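Local coordinates for N-acetylmuramoyl-L-alanine amidase (Peptoclostridium difficile, PDB 4RN7), which probably hydrolyses the amide bond between N-acetylmuramic acid and L-alanine in cell-wall peptidoglycan as a zinc-dependent amidase, here represented by its C-terminal catalytic domain, at residues F7-G13 with R66-A70; T97-N101 with L137-M142. All coordinates share one frame; numbering follows the deposited sequence.

Contact 1. Residues F7-G13 with R66-A70; sequences FIDPGHG and RAILA. With ZN (zinc ion), chain B.
Arg66, its chain extended from CG to NE, reaches from helix 63-72 to the end of strand 4-10 and the loop after it, its guanidinium edge meeting three oxygens in turn. Arg66 NH1 lies 2.7 Å from Asp9 OD1, a salt bridge on the syn side of a carboxylate turned 72° from the guanidinium plane; the same nitrogen donates to Pro10 O at 2.9 Å. Arg66 NH2 gives a straighter bond (164°) to His12 O at 2.8 Å, approaching from above the carbonyl plane. At the other end of the contact Phe7 lies against the helix backbone: its ring takes Ala70 CA over one face, 3.7 Å from the ring centroid, while Phe7 CZ touches Leu69 CB at 3.8 Å. Further out, Ser54 and Ser80 bond the two Asp9 oxygens and Ile61 O accepts from Arg66 NE, so both halves of the ion pair are held by further bonds. The carbonyl held by Arg66 NH2 belongs to His12, whose NE2 binds zinc at 2.1 Å and whose ND1 bonds Asp16. With Glu28 and His82 this completes the protein ligands of the zinc site of an Amidase_3 domain, placed at the C-terminal end of an interior strand, between 49-53 and 77-84 and parallel to both.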
ATOM      1  N   PHE A   7       9.894  -1.781   3.076  1.00 27.68           N
ATOM      2  CA  PHE A   7       9.960  -0.697   2.098  1.00 26.75           C
ATOM      3  C   PHE A   7       8.533  -0.255   1.789  1.00 29.92           C
ATOM      4  O   PHE A   7       7.715  -1.065   1.329  1.00 26.87           O
ATOM      5  CB  PHE A   7      10.652  -1.181   0.827  1.00 26.44           C
ATOM      6  CG  PHE A   7      10.923  -0.093  -0.185  1.00 25.51           C
ATOM      7  CD1 PHE A   7       9.957   0.267  -1.114  1.00 28.36           C
ATOM      8  CD2 PHE A   7      12.154   0.559  -0.214  1.00 26.89           C
ATOM      9  CE1 PHE A   7      10.198   1.253  -2.048  1.00 29.63           C
ATOM     10  CE2 PHE A   7      12.399   1.548  -1.153  1.00 30.92           C
ATOM     11  CZ  PHE A   7      11.425   1.893  -2.068  1.00 32.43           C
ATOM     12  N   ILE A   8       8.234   1.017   2.050  1.00 27.93           N
ATOM     13  CA  ILE A   8       6.891   1.549   1.814  1.00 29.57           C
ATOM     14  C   ILE A   8       6.937   2.425   0.559  1.00 26.71           C
ATOM     15  O   ILE A   8       7.772   3.315   0.454  1.00 27.79           O
ATOM     16  CB  ILE A   8       6.404   2.407   2.986  1.00 25.24           C
ATOM     17  CG1 ILE A   8       6.345   1.588   4.280  1.00 26.46           C
ATOM     18  CG2 ILE A   8       5.025   2.997   2.684  1.00 25.81           C
ATOM     19  CD1 ILE A   8       5.414   0.379   4.209  1.00 38.58           C
ATOM     20  N   ASP A   9       6.037   2.161  -0.386  1.00 25.77           N
ATOM     21  CA  ASP A   9       6.017   2.883  -1.654  1.00 25.33           C
ATOM     22  C   ASP A   9       4.686   3.630  -1.841  1.00 24.76           C
ATOM     23  O   ASP A   9       3.687   3.045  -2.271  1.00 26.49           O
ATOM     24  CB  ASP A   9       6.214   1.900  -2.810  1.00 28.66           C
ATOM     25  CG  ASP A   9       6.069   2.565  -4.163  1.00 26.08           C
ATOM     26  OD1 ASP A   9       6.707   3.627  -4.386  1.00 30.52           O
ATOM     27  OD2 ASP A   9       5.310   2.048  -5.013  1.00 27.40           O
ATOM     28  N   PRO A  10       4.658   4.931  -1.516  1.00 24.59           N
ATOM     29  CA  PRO A  10       3.426   5.689  -1.754  1.00 27.91           C
ATOM     30  C   PRO A  10       3.264   5.943  -3.256  1.00 29.13           C
ATOM     31  O   PRO A  10       4.085   6.636  -3.848  1.00 30.82           O
ATOM     32  CB  PRO A  10       3.659   7.020  -1.014  1.00 31.59           C
ATOM     33  CG  PRO A  10       5.031   6.894  -0.315  1.00 30.86           C
ATOM     34  CD  PRO A  10       5.760   5.770  -1.002  1.00 30.29           C
ATOM     35  N   GLY A  11       2.218   5.389  -3.862  1.00 25.86           N
ATOM     36  CA  GLY A  11       2.091   5.424  -5.304  1.00 26.50           C
ATOM     37  C   GLY A  11       2.025   6.825  -5.867  1.00 28.28           C
ATOM     38  O   GLY A  11       1.532   7.753  -5.212  1.00 26.74           O
ATOM     39  N   HIS A  12       2.521   6.968  -7.090  1.00 28.50           N
ATOM     40  CA  HIS A  12       2.466   8.232  -7.820  1.00 33.39           C
ATOM     41  C   HIS A  12       3.302   9.317  -7.133  1.00 33.16           C
ATOM     42  O   HIS A  12       4.125   9.008  -6.270  1.00 30.39           O
ATOM     43  CB  HIS A  12       1.001   8.637  -8.044  1.00 29.81           C
ATOM     44  CG  HIS A  12       0.163   7.524  -8.597  1.00 28.12           C
ATOM     45  ND1 HIS A  12       0.137   7.211  -9.936  1.00 29.40           N
ATOM     46  CD2 HIS A  12      -0.658   6.634  -7.987  1.00 31.51           C
ATOM     47  CE1 HIS A  12      -0.677   6.189 -10.138  1.00 37.63           C
ATOM     48  NE2 HIS A  12      -1.156   5.809  -8.968  1.00 26.10           N
ATOM     49  N   GLY A  13       3.127  10.577  -7.519  1.00 29.37           N
ATOM     50  CA  GLY A  13       3.968  11.628  -6.972  1.00 32.33           C
ATOM     51  C   GLY A  13       4.404  12.615  -8.029  1.00 36.00           C
ATOM     52  O   GLY A  13       4.589  12.246  -9.198  1.00 33.74           O
ATOM     53  N   ARG A  66      11.335   2.753  -8.523  1.00 26.03           N
ATOM     54  CA  ARG A  66      10.814   2.249  -7.251  1.00 25.99           C
ATOM     55  C   ARG A  66      11.301   0.835  -6.971  1.00 28.03           C
ATOM     56  O   ARG A  66      11.696   0.519  -5.845  1.00 29.97           O
ATOM     57  CB  ARG A  66       9.283   2.305  -7.218  1.00 27.33           C
ATOM     58  CG  ARG A  66       8.764   3.728  -7.267  1.00 27.42           C
ATOM     59  CD  ARG A  66       7.288   3.815  -7.625  1.00 28.47           C
ATOM     60  NE  ARG A  66       6.914   5.197  -7.937  1.00 28.91           N
ATOM     61  CZ  ARG A  66       6.192   5.986  -7.141  1.00 26.63           C
ATOM     62  NH1 ARG A  66       5.742   5.541  -5.971  1.00 28.71           N
ATOM     63  NH2 ARG A  66       5.917   7.231  -7.525  1.00 29.66           N
ATOM     64  N   ALA A  67      11.292  -0.012  -7.996  1.00 30.03           N
ATOM     65  CA  ALA A  67      11.757  -1.386  -7.823  1.00 32.82           C
ATOM     66  C   ALA A  67      13.260  -1.398  -7.558  1.00 29.90           C
ATOM     67  O   ALA A  67      13.754  -2.186  -6.754  1.00 33.31           O
ATOM     68  CB  ALA A  67      11.412  -2.236  -9.045  1.00 33.81           C
ATOM     69  N   ILE A  68      13.993  -0.513  -8.223  1.00 32.99           N
ATOM     70  CA  ILE A  68      15.426  -0.417  -7.976  1.00 33.29           C
ATOM     71  C   ILE A  68      15.691   0.004  -6.531  1.00 29.76           C
ATOM     72  O   ILE A  68      16.502  -0.623  -5.840  1.00 34.39           O
ATOM     73  CB  ILE A  68      16.109   0.548  -8.961  1.00 32.32           C
ATOM     74  CG1 ILE A  68      16.198  -0.090 -10.353  1.00 35.58           C
ATOM     75  CG2 ILE A  68      17.522   0.923  -8.488  1.00 32.91           C
ATOM     76  CD1 ILE A  68      16.688   0.859 -11.419  1.00 39.59           C
ATOM     77  N   LEU A  69      15.006   1.048  -6.067  1.00 27.92           N
ATOM     78  CA  LEU A  69      15.169   1.509  -4.688  1.00 28.42           C
ATOM     79  C   LEU A  69      14.842   0.397  -3.696  1.00 30.64           C
ATOM     80  O   LEU A  69      15.593   0.180  -2.746  1.00 32.18           O
ATOM     81  CB  LEU A  69      14.277   2.728  -4.404  1.00 30.28           C
ATOM     82  CG  LEU A  69      14.665   4.002  -5.155  1.00 28.33           C
ATOM     83  CD1 LEU A  69      13.557   5.050  -5.049  1.00 33.34           C
ATOM     84  CD2 LEU A  69      16.011   4.549  -4.656  1.00 28.48           C
ATOM     85  N   ALA A  70      13.725  -0.296  -3.916  1.00 33.47           N
ATOM     86  CA  ALA A  70      13.335  -1.401  -3.041  1.00 30.71           C
ATOM     87  C   ALA A  70      14.421  -2.468  -3.015  1.00 35.73           C
ATOM     88  O   ALA A  70      14.833  -2.931  -1.945  1.00 30.41           O
ATOM     89  CB  ALA A  70      11.987  -2.012  -3.484  1.00 27.81           C
TER
HETATM   90 ZN    ZN B 401      -2.451   4.291  -8.236  0.77 26.25          ZN
HETATM   91  O   HOH W   1       5.626   9.423  -9.453  1.00 30.30           O

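Contact 2. Residues T97-N101 with L137-M142; sequences TWYRN and LRESNM
Where strand 95-99 runs out into a loop, Arg100 reaches the C-terminal end of the short helix 135-139 and the turn that follows it. The guanidinium takes Leu137 O side-on with two nitrogens, Arg100 NE at 2.8 Å and Arg100 NH1 at 3.0 Å. NE comes from above the carbonyl plane, whereas NH1 lies in that plane but makes the more bent bond (136°). Arg100 NH1 also donates to Met142 O at 3.0 Å, a straighter bond (165°), so the guanidinium bridges Leu137 O of the helix and the carbonyl of Met142, a selenomethionine just before strand 144-151. A bend at chi3 (57°) turns the arginine's tip onto these carbonyls, while Arg100 CB stays 4.1 Å from Leu137 CB. Leu137 also sends CD1 back over the strand, 3.9 Å from Trp98 CB, an apolar contact beside the hydrogen bonds. The remaining nitrogen, Arg100 NH2, pairs with Asp105 and with the sulfonate of a buffer molecule, probably from the crystallisation liquor. One cationic group thus gathers two backbone carbonyls near a helix C-terminus, where its charge should complement the negative end of the helix dipole, while Asp105 would help to balance it.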
ATOM      1  N   THR A  97      -5.902  -6.298  -2.346  1.00 25.71           N
ATOM      2  CA  THR A  97      -4.441  -6.271  -2.274  1.00 26.57           C
ATOM      3  C   THR A  97      -3.857  -7.094  -3.413  1.00 28.68           C
ATOM      4  O   THR A  97      -4.268  -8.234  -3.630  1.00 29.71           O
ATOM      5  CB  THR A  97      -3.976  -6.842  -0.937  1.00 30.95           C
ATOM      6  OG1 THR A  97      -4.478  -6.023   0.125  1.00 29.49           O
ATOM      7  CG2 THR A  97      -2.445  -6.871  -0.867  1.00 25.80           C
ATOM      8  N   TRP A  98      -2.921  -6.508  -4.156  1.00 27.06           N
ATOM      9  CA  TRP A  98      -2.307  -7.163  -5.305  1.00 31.55           C
ATOM     10  C   TRP A  98      -0.970  -7.796  -4.939  1.00 33.59           C
ATOM     11  O   TRP A  98      -0.280  -7.322  -4.033  1.00 29.43           O
ATOM     12  CB  TRP A  98      -2.015  -6.143  -6.403  1.00 30.38           C
ATOM     13  CG  TRP A  98      -3.202  -5.415  -6.960  1.00 33.35           C
ATOM     14  CD1 TRP A  98      -4.519  -5.607  -6.653  1.00 33.89           C
ATOM     15  CD2 TRP A  98      -3.160  -4.370  -7.940  1.00 33.20           C
ATOM     16  NE1 TRP A  98      -5.302  -4.737  -7.391  1.00 35.81           N
ATOM     17  CE2 TRP A  98      -4.487  -3.965  -8.180  1.00 34.66           C
ATOM     18  CE3 TRP A  98      -2.121  -3.730  -8.633  1.00 34.13           C
ATOM     19  CZ2 TRP A  98      -4.804  -2.950  -9.096  1.00 39.54           C
ATOM     20  CZ3 TRP A  98      -2.442  -2.722  -9.538  1.00 38.21           C
ATOM     21  CH2 TRP A  98      -3.767  -2.348  -9.761  1.00 37.81           C
ATOM     22  N   TYR A  99      -0.613  -8.852  -5.666  1.00 30.30           N
ATOM     23  CA  TYR A  99       0.722  -9.441  -5.608  1.00 32.71           C
ATOM     24  C   TYR A  99       1.114  -9.876  -7.022  1.00 34.65           C
ATOM     25  O   TYR A  99       0.243 -10.032  -7.880  1.00 35.49           O
ATOM     26  CB  TYR A  99       0.762 -10.624  -4.635  1.00 32.40           C
ATOM     27  CG  TYR A  99      -0.169 -11.758  -4.992  1.00 33.29           C
ATOM     28  CD1 TYR A  99      -1.509 -11.715  -4.648  1.00 39.05           C
ATOM     29  CD2 TYR A  99       0.302 -12.882  -5.660  1.00 37.81           C
ATOM     30  CE1 TYR A  99      -2.366 -12.757  -4.969  1.00 38.31           C
ATOM     31  CE2 TYR A  99      -0.548 -13.928  -5.981  1.00 43.63           C
ATOM     32  CZ  TYR A  99      -1.877 -13.856  -5.636  1.00 45.81           C
ATOM     33  OH  TYR A  99      -2.719 -14.899  -5.956  1.00 51.19           O
ATOM     34  N   ARG A 100       2.411 -10.066  -7.274  1.00 33.58           N
ATOM     35  CA  ARG A 100       2.886 -10.367  -8.631  1.00 37.52           C
ATOM     36  C   ARG A 100       2.358 -11.697  -9.151  1.00 45.54           C
ATOM     37  O   ARG A 100       2.109 -12.615  -8.372  1.00 40.84           O
ATOM     38  CB  ARG A 100       4.423 -10.340  -8.715  1.00 45.32           C
ATOM     39  CG  ARG A 100       5.114 -11.642  -8.325  1.00 43.38           C
ATOM     40  CD  ARG A 100       6.634 -11.581  -8.509  1.00 42.33           C
ATOM     41  NE  ARG A 100       7.212 -10.474  -7.751  1.00 38.00           N
ATOM     42  CZ  ARG A 100       7.604 -10.562  -6.481  1.00 41.70           C
ATOM     43  NH1 ARG A 100       8.097  -9.499  -5.857  1.00 35.29           N
ATOM     44  NH2 ARG A 100       7.497 -11.715  -5.826  1.00 37.58           N
ATOM     45  N   ASN A 101       2.185 -11.786 -10.471  1.00 42.14           N
ATOM     46  CA  ASN A 101       1.702 -13.004 -11.111  1.00 49.14           C
ATOM     47  C   ASN A 101       2.420 -14.268 -10.639  1.00 49.47           C
ATOM     48  O   ASN A 101       3.652 -14.320 -10.642  1.00 49.48           O
ATOM     49  CB  ASN A 101       1.850 -12.900 -12.633  1.00 53.56           C
ATOM     50  CG  ASN A 101       0.852 -11.945 -13.264  1.00 59.75           C
ATOM     51  OD1 ASN A 101      -0.094 -11.487 -12.620  1.00 65.12           O
ATOM     52  ND2 ASN A 101       1.056 -11.649 -14.542  1.00 54.70           N
ATOM     53  N   LEU A 137       5.765  -4.514  -8.456  1.00 29.28           N
ATOM     54  CA  LEU A 137       5.647  -5.848  -7.890  1.00 31.27           C
ATOM     55  C   LEU A 137       6.499  -6.828  -8.681  1.00 36.80           C
ATOM     56  O   LEU A 137       7.215  -7.657  -8.110  1.00 33.40           O
ATOM     57  CB  LEU A 137       4.188  -6.314  -7.931  1.00 30.00           C
ATOM     58  CG  LEU A 137       3.169  -5.423  -7.214  1.00 30.67           C
ATOM     59  CD1 LEU A 137       1.769  -6.033  -7.288  1.00 29.89           C
ATOM     60  CD2 LEU A 137       3.573  -5.193  -5.770  1.00 29.36           C
ATOM     61  N   ARG A 138       6.395  -6.734 -10.004  1.00 35.39           N
ATOM     62  CA  ARG A 138       7.047  -7.677 -10.902  1.00 35.11           C
ATOM     63  C   ARG A 138       8.568  -7.667 -10.786  1.00 37.32           C
ATOM     64  O   ARG A 138       9.202  -8.731 -10.803  1.00 43.52           O
ATOM     65  CB  ARG A 138       6.627  -7.388 -12.344  1.00 35.73           C
ATOM     66  CG  ARG A 138       7.137  -8.407 -13.340  1.00 42.25           C
ATOM     67  CD  ARG A 138       6.820  -8.000 -14.765  1.00 54.56           C
ATOM     68  NE  ARG A 138       7.593  -6.830 -15.174  1.00 56.15           N
ATOM     69  CZ  ARG A 138       7.053  -5.695 -15.607  1.00 59.50           C
ATOM     70  NH1 ARG A 138       5.735  -5.576 -15.692  1.00 50.58           N
ATOM     71  NH2 ARG A 138       7.829  -4.679 -15.961  1.00 61.21           N
ATOM     72  N   GLU A 139       9.147  -6.475 -10.662  1.00 37.96           N
ATOM     73  CA  GLU A 139      10.598  -6.331 -10.716  1.00 39.40           C
ATOM     74  C   GLU A 139      11.267  -6.187  -9.351  1.00 31.45           C
ATOM     75  O   GLU A 139      12.491  -6.078  -9.277  1.00 38.25           O
ATOM     76  CB  GLU A 139      10.990  -5.161 -11.627  1.00 43.25           C
ATOM     77  CG  GLU A 139      10.443  -5.265 -13.052  1.00 43.23           C
ATOM     78  CD  GLU A 139      11.023  -6.426 -13.834  1.00 54.75           C
ATOM     79  OE1 GLU A 139      12.072  -6.962 -13.426  1.00 54.22           O
ATOM     80  OE2 GLU A 139      10.428  -6.806 -14.863  1.00 61.50           O
ATOM     81  N   SER A 140      10.479  -6.202  -8.274  1.00 33.99           N
ATOM     82  CA  SER A 140      11.066  -6.240  -6.929  1.00 37.38           C
ATOM     83  C   SER A 140      11.461  -7.671  -6.528  1.00 38.74           C
ATOM     84  O   SER A 140      10.846  -8.646  -6.980  1.00 39.76           O
ATOM     85  CB  SER A 140      10.125  -5.607  -5.900  1.00 39.08           C
ATOM     86  OG  SER A 140       8.806  -6.091  -6.062  1.00 41.43           O
ATOM     87  N   ASN A 141      12.492  -7.790  -5.692  1.00 36.09           N
ATOM     88  CA  ASN A 141      13.095  -9.082  -5.376  1.00 39.61           C
ATOM     89  C   ASN A 141      12.625  -9.751  -4.088  1.00 43.41           C
ATOM     90  O   ASN A 141      13.097 -10.839  -3.744  1.00 48.71           O
ATOM     91  CB  ASN A 141      14.627  -8.941  -5.317  1.00 46.78           C
ATOM     92  CG  ASN A 141      15.232  -8.608  -6.655  1.00 48.65           C
ATOM     93  OD1 ASN A 141      14.700  -8.988  -7.695  1.00 62.99           O
ATOM     94  ND2 ASN A 141      16.356  -7.896  -6.639  1.00 48.58           N
HETATM   95  N   MSE A 142      11.714  -9.110  -3.371  1.00 38.04           N
HETATM   96  CA  MSE A 142      11.265  -9.643  -2.099  1.00 34.03           C
HETATM   97  C   MSE A 142       9.753  -9.738  -2.135  1.00 30.46           C
HETATM   98  O   MSE A 142       9.138  -9.213  -3.073  1.00 29.56           O
HETATM   99  CB  MSE A 142      11.744  -8.744  -0.952  1.00 31.41           C
HETATM  100  CG  MSE A 142      11.037  -7.407  -0.808  1.00 31.26           C
HETATM  101 SE   MSE A 142      11.343  -6.049  -2.187  0.61 30.89          SE
HETATM  102  CE  MSE A 142      13.285  -5.949  -2.112  1.00 38.07           C
TER

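In the fold
From the N terminus, strand 4-10 enters the mixed sheet as an inner strand; after helix 28-44 and strand 49-53 the chain reaches helix 63-72, and contact 1 closes this first loop of 52 residues. Strand 77-84 and then strand 95-99 follow, and contact 2 closes a second loop of 35 residues that holds helix 107-122 and strand 126-131. The two loops are in series, neither nested nor crossed. Contact 1 ties helix 63-72 to strand 4-10, and contact 2 ties helix 135-139 to strand 95-99, which runs antiparallel to 144-151 and parallel to 126-131. The two helices meet directly: Ala67 CB packs 3.9 Å from Glu139 CB, and Val136 touches both Asp9 and Arg66.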